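Local coordinates for autoinducer 2-binding protein LsrB (Clostridium saccharobutylicum DSM 13864, PDB 6DSP), which binds the quorum-sensing signal autoinducer-2 and probably serves as its receptor outside the cell membrane, at residues Met133-Arg145 with Leu240-Ser252. Residues are numbered along the deposited sequence; the frame is centred on the assembly and turned at random.
Sequences MLVQMGYDSLKER and LTAKNVTITGFAS
Phe250 receives the methyl CD2 of Leu134 almost over the centre of its ring, a CH-pi contact in which CD2 stands 3.7 Å from the ring centroid and 10° off the normal. The sulfur of Met133 reaches the same ring at its edge, SD lying 3.9 Å from Phe250 CE1 in a Met-aromatic contact; the extended chain of Met133, its CG anti to the backbone N, carries it there. Farther along the helix the contacts are van der Waals. Met137 bends at its end and lays CE against the Gly249 carbonyl, 3.5 Å from Gly249 O, Thr248 CG2 rests against the helix backbone between Leu134 O and Gly138 N, and Thr246 CG2 presses tightly on Ser141 CB at 3.4 Å.

Polar contacts gather toward the helix C-terminus. Arg145 NE donates to Thr246 OG1 at 2.9 Å (N-H...O angle 148°), the hydroxyl lying in the guanidinium plane, while Asn244 O sits over one face of that group. A salt bridge from NH2 to Asp218 further restrains the guanidinium. One water links Arg145 NH1 and O to Lys243 O; a second joins Ser141 OG to Ile247 O, and Arg267 also binds Ser141 OG and, through its carbonyl, Thr248 OG1.

The 133-144 part of helix 127-144 runs nearly antiparallel (153°) to strand 246-249, an outermost strand of a four-stranded parallel sheet, with axes 7.9 Å apart. This is the alpha/beta layering of one lobe of a periplasmic binding protein, and its inner end reaches the ligand pocket, where Phe250 touches the bound autoinducer-2 and meets Trp171 and Trp271 edge-to-face.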
loop_
_atom_site.group_PDB
_atom_site.type_symbol
_atom_site.label_atom_id
_atom_site.label_comp_id
_atom_site.label_asym_id
_atom_site.label_seq_id
_atom_site.Cartn_x
_atom_site.Cartn_y
_atom_site.Cartn_z
ATOM N N MET A 133 11.862 1.939 -5.648
ATOM C CA MET A 133 11.698 0.509 -5.880
ATOM C C MET A 133 10.836 0.256 -7.108
ATOM O O MET A 133 11.180 -0.599 -7.938
ATOM C CB MET A 133 11.053 -0.124 -4.647
ATOM C CG MET A 133 10.807 -1.611 -4.781
ATOM S SD MET A 133 9.932 -2.117 -3.280
ATOM C CE MET A 133 9.653 -3.859 -3.647
ATOM N N LEU A 134 9.716 0.985 -7.251
ATOM C CA LEU A 134 8.852 0.815 -8.422
ATOM C C LEU A 134 9.609 1.083 -9.712
ATOM O O LEU A 134 9.561 0.276 -10.661
ATOM C CB LEU A 134 7.634 1.730 -8.302
ATOM C CG LEU A 134 6.649 1.242 -7.233
ATOM C CD1 LEU A 134 5.830 2.437 -6.816
ATOM C CD2 LEU A 134 5.726 0.143 -7.756
ATOM N N VAL A 135 10.328 2.206 -9.762
ATOM C CA VAL A 135 11.064 2.561 -10.968
ATOM C C VAL A 135 12.157 1.541 -11.257
ATOM O O VAL A 135 12.363 1.155 -12.418
ATOM C CB VAL A 135 11.626 3.989 -10.844
ATOM C CG1 VAL A 135 12.480 4.302 -12.058
ATOM C CG2 VAL A 135 10.479 4.996 -10.668
ATOM N N GLN A 136 12.859 1.072 -10.208
ATOM C CA GLN A 136 13.945 0.111 -10.409
ATOM C C GLN A 136 13.430 -1.221 -10.933
ATOM O O GLN A 136 14.068 -1.848 -11.786
ATOM C CB GLN A 136 14.714 -0.095 -9.106
ATOM C CG GLN A 136 15.894 -1.040 -9.285
ATOM C CD GLN A 136 16.995 -0.408 -10.133
ATOM O OE1 GLN A 136 17.400 0.736 -9.899
ATOM N NE2 GLN A 136 17.477 -1.143 -11.127
ATOM N N MET A 137 12.280 -1.689 -10.426
ATOM C CA MET A 137 11.711 -2.914 -10.981
ATOM C C MET A 137 11.375 -2.730 -12.442
ATOM O O MET A 137 11.629 -3.622 -13.255
ATOM C CB MET A 137 10.441 -3.288 -10.223
ATOM C CG MET A 137 10.703 -3.766 -8.793
ATOM S SD MET A 137 9.266 -4.509 -7.987
ATOM C CE MET A 137 8.152 -3.133 -7.943
ATOM N N GLY A 138 10.811 -1.572 -12.793
ATOM C CA GLY A 138 10.511 -1.291 -14.193
ATOM C C GLY A 138 11.762 -1.270 -15.044
ATOM O O GLY A 138 11.792 -1.863 -16.125
ATOM N N TYR A 139 12.801 -0.572 -14.567
ATOM C CA TYR A 139 14.078 -0.527 -15.277
ATOM C C TYR A 139 14.601 -1.941 -15.541
ATOM O O TYR A 139 14.987 -2.293 -16.668
ATOM C CB TYR A 139 15.071 0.265 -14.416
ATOM C CG TYR A 139 16.457 0.379 -15.037
ATOM C CD1 TYR A 139 17.372 -0.668 -14.945
ATOM C CD2 TYR A 139 16.849 1.527 -15.709
ATOM C CE1 TYR A 139 18.641 -0.593 -15.513
ATOM C CE2 TYR A 139 18.119 1.627 -16.282
ATOM C CZ TYR A 139 19.009 0.564 -16.182
ATOM O OH TYR A 139 20.271 0.655 -16.747
ATOM N N ASP A 140 14.627 -2.779 -14.496
ATOM C CA ASP A 140 15.179 -4.118 -14.663
ATOM C C ASP A 140 14.386 -4.940 -15.676
ATOM O O ASP A 140 14.964 -5.642 -16.524
ATOM C CB ASP A 140 15.235 -4.821 -13.319
ATOM C CG ASP A 140 16.294 -4.213 -12.404
ATOM O OD1 ASP A 140 17.215 -3.542 -12.907
ATOM O OD2 ASP A 140 16.243 -4.430 -11.190
ATOM N N SER A 141 13.064 -4.854 -15.622
ATOM C CA SER A 141 12.250 -5.620 -16.566
ATOM C C SER A 141 12.396 -5.084 -17.981
ATOM O O SER A 141 12.376 -5.860 -18.945
ATOM C CB SER A 141 10.784 -5.634 -16.124
ATOM O OG SER A 141 10.653 -6.393 -14.938
ATOM N N LEU A 142 12.524 -3.762 -18.140
ATOM C CA LEU A 142 12.746 -3.177 -19.464
ATOM C C LEU A 142 14.043 -3.686 -20.071
ATOM O O LEU A 142 14.080 -4.091 -21.240
ATOM C CB LEU A 142 12.777 -1.648 -19.345
ATOM C CG LEU A 142 11.407 -0.969 -19.179
ATOM C CD1 LEU A 142 11.600 0.446 -18.646
ATOM C CD2 LEU A 142 10.605 -0.974 -20.477
ATOM N N LYS A 143 15.117 -3.700 -19.270
ATOM C CA LYS A 143 16.381 -4.209 -19.784
ATOM C C LYS A 143 16.267 -5.684 -20.185
ATOM O O LYS A 143 16.801 -6.092 -21.219
ATOM C CB LYS A 143 17.480 -3.978 -18.749
ATOM C CG LYS A 143 18.875 -4.326 -19.231
ATOM C CD LYS A 143 19.906 -3.775 -18.248
ATOM C CE LYS A 143 21.314 -4.041 -18.737
ATOM N NZ LYS A 143 21.448 -3.587 -20.157
ATOM N N GLU A 144 15.486 -6.473 -19.430
ATOM C CA GLU A 144 15.365 -7.898 -19.712
ATOM C C GLU A 144 14.551 -8.193 -20.957
ATOM O O GLU A 144 14.706 -9.286 -21.525
ATOM C CB GLU A 144 14.788 -8.622 -18.503
ATOM C CG GLU A 144 15.809 -8.659 -17.380
ATOM C CD GLU A 144 15.214 -8.912 -16.022
ATOM O OE1 GLU A 144 13.982 -9.039 -15.910
ATOM O OE2 GLU A 144 16.001 -8.962 -15.046
ATOM N N ARG A 145 13.726 -7.257 -21.425
ATOM C CA ARG A 145 13.033 -7.448 -22.695
ATOM C C ARG A 145 13.756 -6.780 -23.857
ATOM O O ARG A 145 13.193 -6.659 -24.940
ATOM C CB ARG A 145 11.550 -7.075 -22.635
ATOM C CG ARG A 145 11.239 -5.590 -22.514
ATOM C CD ARG A 145 9.748 -5.339 -22.763
ATOM N NE ARG A 145 9.301 -3.944 -22.634
ATOM C CZ ARG A 145 9.220 -3.077 -23.644
ATOM N NH1 ARG A 145 9.602 -3.424 -24.865
ATOM N NH2 ARG A 145 8.763 -1.843 -23.437
ATOM N N LEU A 240 -0.819 -9.696 -25.297
ATOM C CA LEU A 240 0.538 -9.248 -25.041
ATOM C C LEU A 240 1.215 -10.111 -23.993
ATOM O O LEU A 240 0.567 -10.757 -23.160
ATOM C CB LEU A 240 0.532 -7.809 -24.536
ATOM C CG LEU A 240 -0.189 -6.794 -25.426
ATOM C CD1 LEU A 240 -0.151 -5.417 -24.810
ATOM C CD2 LEU A 240 0.400 -6.742 -26.826
ATOM N N THR A 241 2.552 -10.104 -24.036
ATOM C CA THR A 241 3.379 -10.713 -23.000
ATOM C C THR A 241 4.389 -9.690 -22.512
ATOM O O THR A 241 4.430 -8.535 -22.980
ATOM C CB THR A 241 4.158 -11.909 -23.547
ATOM O OG1 THR A 241 5.172 -11.415 -24.435
ATOM C CG2 THR A 241 3.242 -12.867 -24.261
ATOM N N ALA A 242 5.201 -10.114 -21.528
ATOM C CA ALA A 242 6.280 -9.281 -21.016
ATOM C C ALA A 242 7.267 -8.876 -22.112
ATOM O O ALA A 242 8.003 -7.901 -21.934
ATOM C CB ALA A 242 7.029 -10.051 -19.933
ATOM N N LYS A 243 7.284 -9.573 -23.251
ATOM C CA LYS A 243 8.168 -9.156 -24.329
ATOM C C LYS A 243 7.638 -7.938 -25.074
ATOM O O LYS A 243 8.421 -7.253 -25.752
ATOM C CB LYS A 243 8.410 -10.340 -25.275
ATOM C CG LYS A 243 9.225 -11.424 -24.593
ATOM C CD LYS A 243 10.523 -10.817 -24.026
ATOM C CE LYS A 243 11.615 -11.840 -23.790
ATOM N NZ LYS A 243 12.770 -11.189 -23.120
ATOM N N ASN A 244 6.329 -7.668 -24.997
ATOM C CA ASN A 244 5.716 -6.539 -25.690
ATOM C C ASN A 244 5.714 -5.274 -24.861
ATOM O O ASN A 244 5.930 -4.190 -25.407
ATOM C CB ASN A 244 4.251 -6.845 -26.016
ATOM C CG ASN A 244 4.100 -8.033 -26.940
ATOM O OD1 ASN A 244 3.594 -9.073 -26.544
ATOM N ND2 ASN A 244 4.504 -7.867 -28.184
ATOM N N VAL A 245 5.458 -5.392 -23.559
ATOM C CA VAL A 245 5.256 -4.231 -22.701
ATOM C C VAL A 245 5.679 -4.619 -21.296
ATOM O O VAL A 245 5.553 -5.786 -20.895
ATOM C CB VAL A 245 3.780 -3.771 -22.736
ATOM C CG1 VAL A 245 2.839 -4.870 -22.175
ATOM C CG2 VAL A 245 3.605 -2.468 -21.969
ATOM N N THR A 246 6.208 -3.648 -20.550
ATOM C CA THR A 246 6.643 -3.925 -19.194
ATOM C C THR A 246 5.626 -3.383 -18.204
ATOM O O THR A 246 5.336 -2.189 -18.190
ATOM C CB THR A 246 8.023 -3.338 -18.903
ATOM O OG1 THR A 246 8.993 -3.970 -19.777
ATOM C CG2 THR A 246 8.406 -3.531 -17.437
ATOM N N ILE A 247 5.089 -4.274 -17.373
ATOM C CA ILE A 247 4.139 -3.940 -16.322
ATOM C C ILE A 247 4.789 -4.317 -15.004
ATOM O O ILE A 247 5.303 -5.431 -14.866
ATOM C CB ILE A 247 2.829 -4.718 -16.524
ATOM C CG1 ILE A 247 2.126 -4.251 -17.805
ATOM C CG2 ILE A 247 1.912 -4.547 -15.288
ATOM C CD1 ILE A 247 1.144 -5.255 -18.365
ATOM N N THR A 248 4.765 -3.398 -14.041
ATOM C CA THR A 248 5.226 -3.742 -12.704
ATOM C C THR A 248 4.359 -2.989 -11.717
ATOM O O THR A 248 3.469 -2.233 -12.116
ATOM C CB THR A 248 6.724 -3.446 -12.511
ATOM O OG1 THR A 248 7.184 -4.104 -11.326
ATOM C CG2 THR A 248 7.012 -1.949 -12.453
ATOM N N GLY A 249 4.594 -3.206 -10.427
ATOM C CA GLY A 249 3.739 -2.593 -9.432
ATOM C C GLY A 249 3.807 -3.363 -8.137
ATOM O O GLY A 249 4.755 -4.108 -7.891
ATOM N N PHE A 250 2.789 -3.140 -7.301
ATOM C CA PHE A 250 2.709 -3.774 -5.991
ATOM C C PHE A 250 1.463 -4.655 -5.894
ATOM O O PHE A 250 0.339 -4.169 -6.125
ATOM C CB PHE A 250 2.619 -2.718 -4.887
ATOM C CG PHE A 250 3.893 -1.916 -4.666
ATOM C CD1 PHE A 250 5.185 -2.482 -4.832
ATOM C CD2 PHE A 250 3.794 -0.598 -4.229
ATOM C CE1 PHE A 250 6.324 -1.720 -4.569
ATOM C CE2 PHE A 250 4.933 0.164 -3.953
ATOM C CZ PHE A 250 6.199 -0.402 -4.127
ATOM N N ALA A 251 1.644 -5.906 -5.456
ATOM C CA ALA A 251 0.513 -6.779 -5.148
ATOM C C ALA A 251 1.044 -7.980 -4.392
ATOM O O ALA A 251 2.209 -8.357 -4.541
ATOM C CB ALA A 251 -0.230 -7.235 -6.414
ATOM N N SER A 252 0.179 -8.587 -3.575
ATOM C CA SER A 252 0.574 -9.803 -2.888
ATOM C C SER A 252 0.834 -10.910 -3.917
ATOM O O SER A 252 0.183 -10.979 -4.965
ATOM C CB SER A 252 -0.437 -10.194 -1.801
ATOM O OG SER A 252 -1.778 -10.179 -2.283
HETATM O O HOH W 1 7.877 -6.705 -14.805
HETATM O O HOH W 2 10.732 -5.796 -26.038
#